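Local coordinates for protein ribulose-bisphosphate carboxylase (Alicyclobacillus acidocaldarius subsp. acidocaldarius, PDB 4NAS) that belongs to the ribulose-bisphosphate carboxylase large-chain family, joining an N-terminal domain to a TIM-barrel catalytic domain that binds a calcium ion, at residues Asn141-Lys150 with Val354-His365; Ala236-Ala245 with Val260-Ser271. One frame throughout, in Å; residues are numbered along the deposited sequence.

Interaction 1. Residues Asn141-Lys150 with Val354-His365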
loop_
_atom_site.group_PDB
_atom_site.type_symbol
_atom_site.label_atom_id
_atom_site.label_comp_id
_atom_site.label_asym_id
_atom_site.label_seq_id
_atom_site.Cartn_x
_atom_site.Cartn_y
_atom_site.Cartn_z
ATOM N N ASN B 141 9.174 -34.477 1.189
ATOM C CA ASN B 141 9.440 -35.148 -0.091
ATOM C C ASN B 141 8.266 -35.197 -1.051
ATOM O O ASN B 141 8.137 -36.129 -1.852
ATOM C CB ASN B 141 9.957 -36.568 0.149
ATOM C CG ASN B 141 11.245 -36.582 0.919
ATOM O OD1 ASN B 141 12.197 -35.886 0.559
ATOM N ND2 ASN B 141 11.284 -37.349 2.004
ATOM N N ARG B 142 7.402 -34.197 -0.963
ATOM C CA ARG B 142 6.277 -34.082 -1.881
ATOM C C ARG B 142 5.741 -32.656 -1.809
ATOM O O ARG B 142 5.911 -31.971 -0.800
ATOM C CB ARG B 142 5.173 -35.075 -1.511
ATOM C CG ARG B 142 4.559 -34.836 -0.129
ATOM C CD ARG B 142 3.325 -35.707 0.064
ATOM N NE ARG B 142 2.760 -35.631 1.408
ATOM C CZ ARG B 142 1.899 -34.698 1.803
ATOM N NH1 ARG B 142 1.531 -33.740 0.957
ATOM N NH2 ARG B 142 1.418 -34.713 3.044
ATOM N N PRO B 143 5.143 -32.175 -2.902
ATOM C CA PRO B 143 4.359 -30.942 -2.779
ATOM C C PRO B 143 3.288 -31.080 -1.699
ATOM O O PRO B 143 2.767 -32.177 -1.447
ATOM C CB PRO B 143 3.697 -30.809 -4.154
ATOM C CG PRO B 143 4.695 -31.439 -5.085
ATOM C CD PRO B 143 5.386 -32.547 -4.302
ATOM N N LEU B 144 2.980 -29.962 -1.058
ATOM C CA LEU B 144 1.915 -29.909 -0.078
ATOM C C LEU B 144 0.605 -29.660 -0.803
ATOM O O LEU B 144 0.606 -29.169 -1.931
ATOM C CB LEU B 144 2.191 -28.771 0.896
ATOM C CG LEU B 144 3.089 -29.091 2.093
ATOM C CD1 LEU B 144 4.541 -29.330 1.711
ATOM C CD2 LEU B 144 2.967 -27.960 3.102
ATOM N N VAL B 145 -0.516 -29.985 -0.171
ATOM C CA VAL B 145 -1.813 -29.781 -0.816
ATOM C C VAL B 145 -2.641 -28.865 0.058
ATOM O O VAL B 145 -2.798 -29.122 1.257
ATOM C CB VAL B 145 -2.592 -31.118 -1.034
ATOM C CG1 VAL B 145 -3.950 -30.863 -1.664
ATOM C CG2 VAL B 145 -1.783 -32.096 -1.896
HETATM N N MSE B 146 -3.148 -27.790 -0.539
HETATM C CA MSE B 146 -3.975 -26.834 0.190
HETATM C C MSE B 146 -5.353 -26.651 -0.455
HETATM O O MSE B 146 -5.455 -26.516 -1.675
HETATM C CB MSE B 146 -3.257 -25.486 0.303
HETATM C CG MSE B 146 -4.047 -24.403 1.033
HETATM SE SE MSE B 146 -2.836 -22.887 1.383
HETATM C CE MSE B 146 -2.572 -22.347 -0.453
ATOM N N SER B 147 -6.402 -26.681 0.370
ATOM C CA SER B 147 -7.785 -26.430 -0.082
ATOM C C SER B 147 -8.269 -25.055 0.422
ATOM O O SER B 147 -7.780 -24.542 1.429
ATOM C CB SER B 147 -8.731 -27.571 0.360
ATOM O OG SER B 147 -10.029 -27.446 -0.209
ATOM N N ILE B 148 -9.180 -24.424 -0.315
ATOM C CA ILE B 148 -9.727 -23.138 0.100
ATOM C C ILE B 148 -11.236 -23.231 0.294
ATOM O O ILE B 148 -11.930 -23.743 -0.579
ATOM C CB ILE B 148 -9.454 -22.046 -0.961
ATOM C CG1 ILE B 148 -7.958 -21.984 -1.295
ATOM C CG2 ILE B 148 -10.005 -20.710 -0.498
ATOM C CD1 ILE B 148 -7.635 -21.439 -2.675
ATOM N N PHE B 149 -11.736 -22.732 1.424
ATOM C CA PHE B 149 -13.179 -22.635 1.676
ATOM C C PHE B 149 -13.915 -22.025 0.496
ATOM O O PHE B 149 -13.551 -20.961 0.015
ATOM C CB PHE B 149 -13.472 -21.782 2.919
ATOM C CG PHE B 149 -13.484 -22.554 4.189
ATOM C CD1 PHE B 149 -12.300 -22.850 4.848
ATOM C CD2 PHE B 149 -14.678 -23.008 4.727
ATOM C CE1 PHE B 149 -12.322 -23.590 6.023
ATOM C CE2 PHE B 149 -14.690 -23.734 5.900
ATOM C CZ PHE B 149 -13.514 -24.021 6.545
ATOM N N LYS B 150 -14.959 -22.688 0.029
ATOM C CA LYS B 150 -15.703 -22.131 -1.099
ATOM C C LYS B 150 -16.654 -21.014 -0.642
ATOM O O LYS B 150 -17.000 -20.115 -1.426
ATOM C CB LYS B 150 -16.444 -23.235 -1.865
ATOM C CG LYS B 150 -17.633 -23.839 -1.144
ATOM C CD LYS B 150 -18.200 -24.998 -1.945
ATOM C CE LYS B 150 -19.396 -25.629 -1.248
ATOM N NZ LYS B 150 -19.677 -26.985 -1.787
ATOM N N VAL B 354 9.619 -30.368 -5.704
ATOM C CA VAL B 354 8.748 -30.815 -4.619
ATOM C C VAL B 354 8.379 -29.699 -3.626
ATOM O O VAL B 354 7.347 -29.800 -2.955
ATOM C CB VAL B 354 9.331 -32.021 -3.840
ATOM C CG1 VAL B 354 9.487 -33.242 -4.756
ATOM C CG2 VAL B 354 10.652 -31.666 -3.208
ATOM N N ASP B 355 9.213 -28.655 -3.536
ATOM C CA ASP B 355 8.973 -27.522 -2.618
ATOM C C ASP B 355 7.914 -26.577 -3.170
ATOM O O ASP B 355 8.200 -25.503 -3.707
ATOM C CB ASP B 355 10.255 -26.762 -2.305
ATOM C CG ASP B 355 11.171 -27.525 -1.356
ATOM O OD1 ASP B 355 10.742 -28.553 -0.784
ATOM O OD2 ASP B 355 12.321 -27.088 -1.186
ATOM N N LEU B 356 6.672 -26.999 -3.023
ATOM C CA LEU B 356 5.576 -26.395 -3.739
ATOM C C LEU B 356 4.337 -26.621 -2.897
ATOM O O LEU B 356 4.213 -27.653 -2.234
ATOM C CB LEU B 356 5.430 -27.091 -5.093
ATOM C CG LEU B 356 4.202 -26.814 -5.959
ATOM C CD1 LEU B 356 4.241 -25.378 -6.469
ATOM C CD2 LEU B 356 4.122 -27.813 -7.110
ATOM N N VAL B 357 3.432 -25.652 -2.891
ATOM C CA VAL B 357 2.105 -25.894 -2.347
ATOM C C VAL B 357 1.131 -25.963 -3.514
ATOM O O VAL B 357 1.058 -25.022 -4.306
ATOM C CB VAL B 357 1.660 -24.791 -1.394
ATOM C CG1 VAL B 357 0.242 -25.079 -0.881
ATOM C CG2 VAL B 357 2.657 -24.654 -0.222
ATOM N N LEU B 358 0.413 -27.085 -3.638
ATOM C CA LEU B 358 -0.655 -27.191 -4.618
ATOM C C LEU B 358 -1.845 -26.411 -4.065
ATOM O O LEU B 358 -2.533 -26.848 -3.144
ATOM C CB LEU B 358 -1.003 -28.659 -4.956
ATOM C CG LEU B 358 0.130 -29.441 -5.634
ATOM C CD1 LEU B 358 -0.081 -30.950 -5.527
ATOM C CD2 LEU B 358 0.318 -29.015 -7.091
ATOM N N ASN B 359 -2.025 -25.215 -4.615
ATOM C CA ASN B 359 -2.991 -24.245 -4.134
ATOM C C ASN B 359 -4.297 -24.465 -4.885
ATOM O O ASN B 359 -4.566 -23.814 -5.890
ATOM C CB ASN B 359 -2.426 -22.839 -4.400
ATOM C CG ASN B 359 -3.241 -21.734 -3.769
ATOM O OD1 ASN B 359 -4.319 -21.970 -3.247
ATOM N ND2 ASN B 359 -2.730 -20.502 -3.842
ATOM N N ALA B 360 -5.097 -25.414 -4.413
ATOM C CA ALA B 360 -6.315 -25.767 -5.122
ATOM C C ALA B 360 -7.555 -25.056 -4.567
ATOM O O ALA B 360 -7.702 -24.890 -3.362
ATOM C CB ALA B 360 -6.508 -27.265 -5.089
ATOM N N GLY B 361 -8.448 -24.648 -5.457
ATOM C CA GLY B 361 -9.722 -24.082 -5.047
ATOM C C GLY B 361 -10.861 -24.784 -5.757
ATOM O O GLY B 361 -11.464 -25.719 -5.218
ATOM N N GLY B 362 -11.154 -24.334 -6.977
ATOM C CA GLY B 362 -12.098 -25.026 -7.836
ATOM C C GLY B 362 -11.623 -26.436 -8.121
ATOM O O GLY B 362 -12.428 -27.320 -8.411
ATOM N N GLY B 363 -10.313 -26.653 -8.033
ATOM C CA GLY B 363 -9.751 -27.983 -8.204
ATOM C C GLY B 363 -10.263 -28.976 -7.175
ATOM O O GLY B 363 -10.415 -30.172 -7.451
ATOM N N ILE B 364 -10.531 -28.484 -5.974
ATOM C CA ILE B 364 -11.101 -29.327 -4.922
ATOM C C ILE B 364 -12.621 -29.324 -5.001
ATOM O O ILE B 364 -13.264 -30.374 -5.091
ATOM C CB ILE B 364 -10.694 -28.833 -3.530
ATOM C CG1 ILE B 364 -9.186 -28.894 -3.388
ATOM C CG2 ILE B 364 -11.341 -29.683 -2.452
ATOM C CD1 ILE B 364 -8.671 -30.284 -3.332
ATOM N N HIS B 365 -13.204 -28.136 -4.993
ATOM C CA HIS B 365 -14.664 -28.050 -4.939
ATOM C C HIS B 365 -15.378 -28.320 -6.258
ATOM O O HIS B 365 -16.556 -28.687 -6.256
ATOM C CB HIS B 365 -15.102 -26.729 -4.322
ATOM C CG HIS B 365 -14.600 -26.546 -2.924
ATOM N ND1 HIS B 365 -15.192 -27.158 -1.836
ATOM C CD2 HIS B 365 -13.544 -25.849 -2.438
ATOM C CE1 HIS B 365 -14.531 -26.829 -0.738
ATOM N NE2 HIS B 365 -13.528 -26.038 -1.078
HETATM O O HOH W 1 -17.310 -28.905 -2.040
#

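Interaction 2. Residues Ala236-Ala245 with Val260-Ser271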
loop_
_atom_site.group_PDB
_atom_site.type_symbol
_atom_site.label_atom_id
_atom_site.label_comp_id
_atom_site.label_asym_id
_atom_site.label_seq_id
_atom_site.Cartn_x
_atom_site.Cartn_y
_atom_site.Cartn_z
ATOM N N ALA B 236 -3.685 -22.742 15.587
ATOM C CA ALA B 236 -3.729 -22.424 14.165
ATOM C C ALA B 236 -2.526 -23.040 13.437
ATOM O O ALA B 236 -1.410 -23.016 13.953
ATOM C CB ALA B 236 -3.736 -20.884 13.970
ATOM N N GLY B 237 -2.737 -23.580 12.241
ATOM C CA GLY B 237 -1.621 -24.080 11.451
ATOM C C GLY B 237 -0.822 -22.957 10.782
ATOM O O GLY B 237 0.391 -23.038 10.625
ATOM N N ALA B 238 -1.520 -21.908 10.367
ATOM C CA ALA B 238 -0.890 -20.746 9.749
ATOM C C ALA B 238 -1.797 -19.532 9.917
ATOM O O ALA B 238 -2.999 -19.668 10.159
ATOM C CB ALA B 238 -0.595 -20.999 8.264
ATOM N N LEU B 239 -1.212 -18.351 9.808
ATOM C CA LEU B 239 -1.968 -17.114 9.693
ATOM C C LEU B 239 -2.034 -16.679 8.214
ATOM O O LEU B 239 -1.003 -16.514 7.555
ATOM C CB LEU B 239 -1.315 -16.011 10.530
ATOM C CG LEU B 239 -1.018 -16.322 12.005
ATOM C CD1 LEU B 239 -0.370 -15.113 12.684
ATOM C CD2 LEU B 239 -2.272 -16.734 12.766
ATOM N N LEU B 240 -3.256 -16.502 7.717
ATOM C CA LEU B 240 -3.515 -15.925 6.400
ATOM C C LEU B 240 -3.448 -14.403 6.544
ATOM O O LEU B 240 -4.192 -13.810 7.326
ATOM C CB LEU B 240 -4.913 -16.356 5.915
ATOM C CG LEU B 240 -5.380 -15.774 4.578
ATOM C CD1 LEU B 240 -4.334 -16.074 3.504
ATOM C CD2 LEU B 240 -6.779 -16.289 4.153
ATOM N N VAL B 241 -2.519 -13.767 5.839
ATOM C CA VAL B 241 -2.380 -12.331 5.981
ATOM C C VAL B 241 -2.471 -11.667 4.620
ATOM O O VAL B 241 -1.735 -12.028 3.686
ATOM C CB VAL B 241 -1.041 -11.943 6.671
ATOM C CG1 VAL B 241 -0.960 -10.435 6.884
ATOM C CG2 VAL B 241 -0.906 -12.634 8.011
ATOM N N ASN B 242 -3.398 -10.721 4.513
ATOM C CA ASN B 242 -3.449 -9.792 3.390
ATOM C C ASN B 242 -2.356 -8.725 3.514
ATOM O O ASN B 242 -2.593 -7.585 3.930
ATOM C CB ASN B 242 -4.814 -9.145 3.319
ATOM C CG ASN B 242 -5.901 -10.157 2.972
ATOM O OD1 ASN B 242 -5.836 -10.822 1.927
ATOM N ND2 ASN B 242 -6.878 -10.301 3.860
ATOM N N VAL B 243 -1.162 -9.120 3.135
ATOM C CA VAL B 243 0.026 -8.308 3.441
ATOM C C VAL B 243 -0.031 -6.886 2.904
ATOM O O VAL B 243 0.261 -5.894 3.618
ATOM C CB VAL B 243 1.275 -9.010 2.926
ATOM C CG1 VAL B 243 2.515 -8.210 3.317
ATOM C CG2 VAL B 243 1.329 -10.417 3.518
ATOM N N VAL B 244 -0.369 -6.764 1.626
ATOM C CA VAL B 244 -0.386 -5.445 0.993
ATOM C C VAL B 244 -1.481 -4.542 1.584
ATOM O O VAL B 244 -1.299 -3.324 1.697
ATOM C CB VAL B 244 -0.508 -5.548 -0.569
ATOM C CG1 VAL B 244 -0.585 -4.142 -1.241
ATOM C CG2 VAL B 244 0.665 -6.347 -1.143
ATOM N N ALA B 245 -2.614 -5.120 1.974
ATOM C CA ALA B 245 -3.672 -4.311 2.577
ATOM C C ALA B 245 -3.197 -3.733 3.915
ATOM O O ALA B 245 -3.489 -2.570 4.270
ATOM C CB ALA B 245 -4.934 -5.130 2.763
ATOM N N VAL B 260 4.540 -15.123 18.178
ATOM C CA VAL B 260 3.729 -15.450 17.003
ATOM C C VAL B 260 4.343 -16.698 16.380
ATOM O O VAL B 260 5.067 -16.654 15.376
ATOM C CB VAL B 260 3.606 -14.281 15.994
ATOM C CG1 VAL B 260 2.688 -14.659 14.844
ATOM C CG2 VAL B 260 3.049 -13.059 16.695
ATOM N N ASP B 261 4.036 -17.823 17.009
ATOM C CA ASP B 261 4.751 -19.051 16.749
ATOM C C ASP B 261 3.993 -19.903 15.747
ATOM O O ASP B 261 3.611 -21.035 16.030
ATOM C CB ASP B 261 4.963 -19.799 18.061
ATOM C CG ASP B 261 5.959 -20.905 17.924
ATOM O OD1 ASP B 261 7.009 -20.662 17.284
ATOM O OD2 ASP B 261 5.682 -22.010 18.429
ATOM N N VAL B 262 3.777 -19.344 14.569
ATOM C CA VAL B 262 2.955 -19.977 13.566
ATOM C C VAL B 262 3.387 -19.446 12.184
ATOM O O VAL B 262 3.771 -18.281 12.061
ATOM C CB VAL B 262 1.494 -19.609 13.843
ATOM C CG1 VAL B 262 1.368 -18.108 14.019
ATOM C CG2 VAL B 262 0.587 -20.085 12.741
ATOM N N PRO B 263 3.365 -20.303 11.140
ATOM C CA PRO B 263 3.767 -19.785 9.820
ATOM C C PRO B 263 2.836 -18.701 9.289
ATOM O O PRO B 263 1.640 -18.688 9.609
ATOM C CB PRO B 263 3.691 -21.025 8.922
ATOM C CG PRO B 263 3.912 -22.181 9.850
ATOM C CD PRO B 263 3.277 -21.780 11.157
ATOM N N ILE B 264 3.384 -17.794 8.481
ATOM C CA ILE B 264 2.573 -16.796 7.805
ATOM C C ILE B 264 2.257 -17.214 6.347
ATOM O O ILE B 264 3.139 -17.608 5.579
ATOM C CB ILE B 264 3.269 -15.401 7.840
ATOM C CG1 ILE B 264 3.359 -14.903 9.297
ATOM C CG2 ILE B 264 2.561 -14.418 6.888
ATOM C CD1 ILE B 264 4.255 -13.692 9.490
ATOM N N LEU B 265 0.992 -17.125 5.979
ATOM C CA LEU B 265 0.574 -17.437 4.623
ATOM C C LEU B 265 0.212 -16.097 3.963
ATOM O O LEU B 265 -0.860 -15.523 4.207
ATOM C CB LEU B 265 -0.612 -18.421 4.638
ATOM C CG LEU B 265 -1.410 -18.668 3.336
ATOM C CD1 LEU B 265 -0.534 -19.361 2.282
ATOM C CD2 LEU B 265 -2.709 -19.502 3.603
ATOM N N ALA B 266 1.140 -15.584 3.161
ATOM C CA ALA B 266 0.957 -14.302 2.480
ATOM C C ALA B 266 -0.013 -14.336 1.293
ATOM O O ALA B 266 0.234 -15.000 0.264
ATOM C CB ALA B 266 2.265 -13.760 2.052
ATOM N N HIS B 267 -1.109 -13.589 1.405
ATOM C CA HIS B 267 -2.083 -13.557 0.303
ATOM C C HIS B 267 -1.861 -12.280 -0.522
ATOM O O HIS B 267 -1.612 -11.233 0.041
ATOM C CB HIS B 267 -3.544 -13.646 0.818
ATOM C CG HIS B 267 -4.555 -13.787 -0.283
ATOM N ND1 HIS B 267 -4.980 -12.716 -1.047
ATOM C CD2 HIS B 267 -5.161 -14.882 -0.813
ATOM C CE1 HIS B 267 -5.821 -13.139 -1.977
ATOM N NE2 HIS B 267 -5.940 -14.452 -1.865
ATOM N N PRO B 268 -1.960 -12.358 -1.863
ATOM C CA PRO B 268 -1.624 -11.166 -2.663
ATOM C C PRO B 268 -2.719 -10.124 -2.848
ATOM O O PRO B 268 -2.530 -9.268 -3.710
ATOM C CB PRO B 268 -1.303 -11.757 -4.045
ATOM C CG PRO B 268 -2.115 -12.967 -4.111
ATOM C CD PRO B 268 -2.093 -13.553 -2.710
ATOM N N ALA B 269 -3.840 -10.215 -2.132
ATOM C CA ALA B 269 -4.929 -9.257 -2.283
ATOM C C ALA B 269 -4.415 -7.828 -2.361
ATOM O O ALA B 269 -3.548 -7.440 -1.573
ATOM C CB ALA B 269 -5.924 -9.391 -1.134
ATOM N N VAL B 270 -4.923 -7.081 -3.345
ATOM C CA VAL B 270 -4.606 -5.655 -3.579
ATOM C C VAL B 270 -3.329 -5.414 -4.402
ATOM O O VAL B 270 -3.154 -4.347 -4.982
ATOM C CB VAL B 270 -4.606 -4.803 -2.258
ATOM C CG1 VAL B 270 -4.437 -3.306 -2.581
ATOM C CG2 VAL B 270 -5.921 -5.006 -1.482
ATOM N N SER B 271 -2.457 -6.412 -4.478
ATOM C CA SER B 271 -1.134 -6.228 -5.100
ATOM C C SER B 271 -1.238 -5.843 -6.555
ATOM O O SER B 271 -0.403 -5.095 -7.064
ATOM C CB SER B 271 -0.313 -7.500 -4.990
ATOM O OG SER B 271 -1.023 -8.602 -5.572
HETATM O O HOH W 2 -2.440 -8.803 0.357
#

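Interaction 1. Residues Asn141-Lys150 with Val354-His365
The selenomethionine M146 and N359 run side by side, both pointing from the same sheet face as L144 and V357. M146 bends at its last torsion (chi3 67°), which brings CE against the carboxamide, 3.3 Å from N359 OD1, while M146 CB rests on V357 CG1 at 3.7 Å. I148 crosses N359 obliquely and sets CD1 3.4 Å from the same N359 OD1; N359 ND2 is held by A335 O. On the other face, L358 CD1 reaches back to P143 CB at 4.0 Å and also meets V145 CG2. Backbone bonds L144 N to L356 O, L358 N to L144 O, M146 N to L358 O and A360 N to M146 O join the two strands in parallel register. Beyond them, K150 lays CB over one face of the H365 imidazole, 3.9 Å from the ring centroid, a CH-pi contact. The rest of the lysine chain is extended, and NZ reaches a water that also meets H365 ND1 in the ring plane. At the other end of the ring, H365 NE2 makes a weak, bent bond to I148 O (2.8 Å, 127°). S147 OG bonds to Q167 and touches I364 CG2 at 3.4 Å. The two strands close the TIM barrel, first against last; helices 345-352 and 371-386 cover the V145 and L358 side, and helix 129-137 packs on L144.

Interaction 2. Residues Ala236-Ala245 with Val260-Ser271
L239 and V262 meet almost at right angles, L239 CG lying 3.6 Å from V262 CG1. V262 CG1 stands between its own backbone N and carbonyl carbon (chi1 50°), and the second methyl, CG2, is thereby turned onto the neighbouring backbone, a tight 3.4 Å from A238 CA. V260 CG1 adds to the same patch through L239 CD1. On the opposite sheet face L240 runs alongside H267, its CD1 touching H267 CB at 3.7 Å and also L265 CD2. N242 and H267 likewise point the same way, with amide and ring planes 79° apart; N242 OD1 is buried without a polar partner, 3.4 Å from A269 CB. Four nearly straight backbone bonds fix this pairing: L239 N to P263 O, L265 N to L239 O, V241 N to L265 O and H267 N to V241 O.

Next out, the rotation of the H267 ring is set by A269 N, which donates to H267 ND1 at 3.0 Å from 25° out of the ring plane, and by P268 CD, 3.4 Å above one face. A water bridges the helix start after strand 238-242 to the other strand's end and the turn beyond, donating to H267 O and A269 O and accepting from V244 N at 3.2 Å. V244 CG1 packs at a slant on V270 CG1, within the type II beta turn P268-S271. The strands are neighbours in the parallel barrel wall, between 214-216 and 299-303, linked by a beta-alpha-beta crossover whose helix 248-256 packs on V241 and I264; helix 221-233 covers L239 and V262, and the second subunit meets N242 and A269.

Overall arrangement
Interaction 1 joins the first and last strands of the TIM barrel, interaction 2 two adjacent strands in another part of its wall; in sequence the second is nested within the loop closed by the first. Their centres are 16 Å apart, and they meet across the barrel interior where M146 SE packs on L265 CD2 at 4.0 Å. At the C-terminal ends of the strands both approach calcium: the side chains of I148 and H267 each come within about 5 Å of an ion. H267 and N242 also touch E179, which with the carboxylated K176 and D178 binds calcium, placing both beside that site; I148 probably borders the same ion. A glycerol lies about 4 Å from V244.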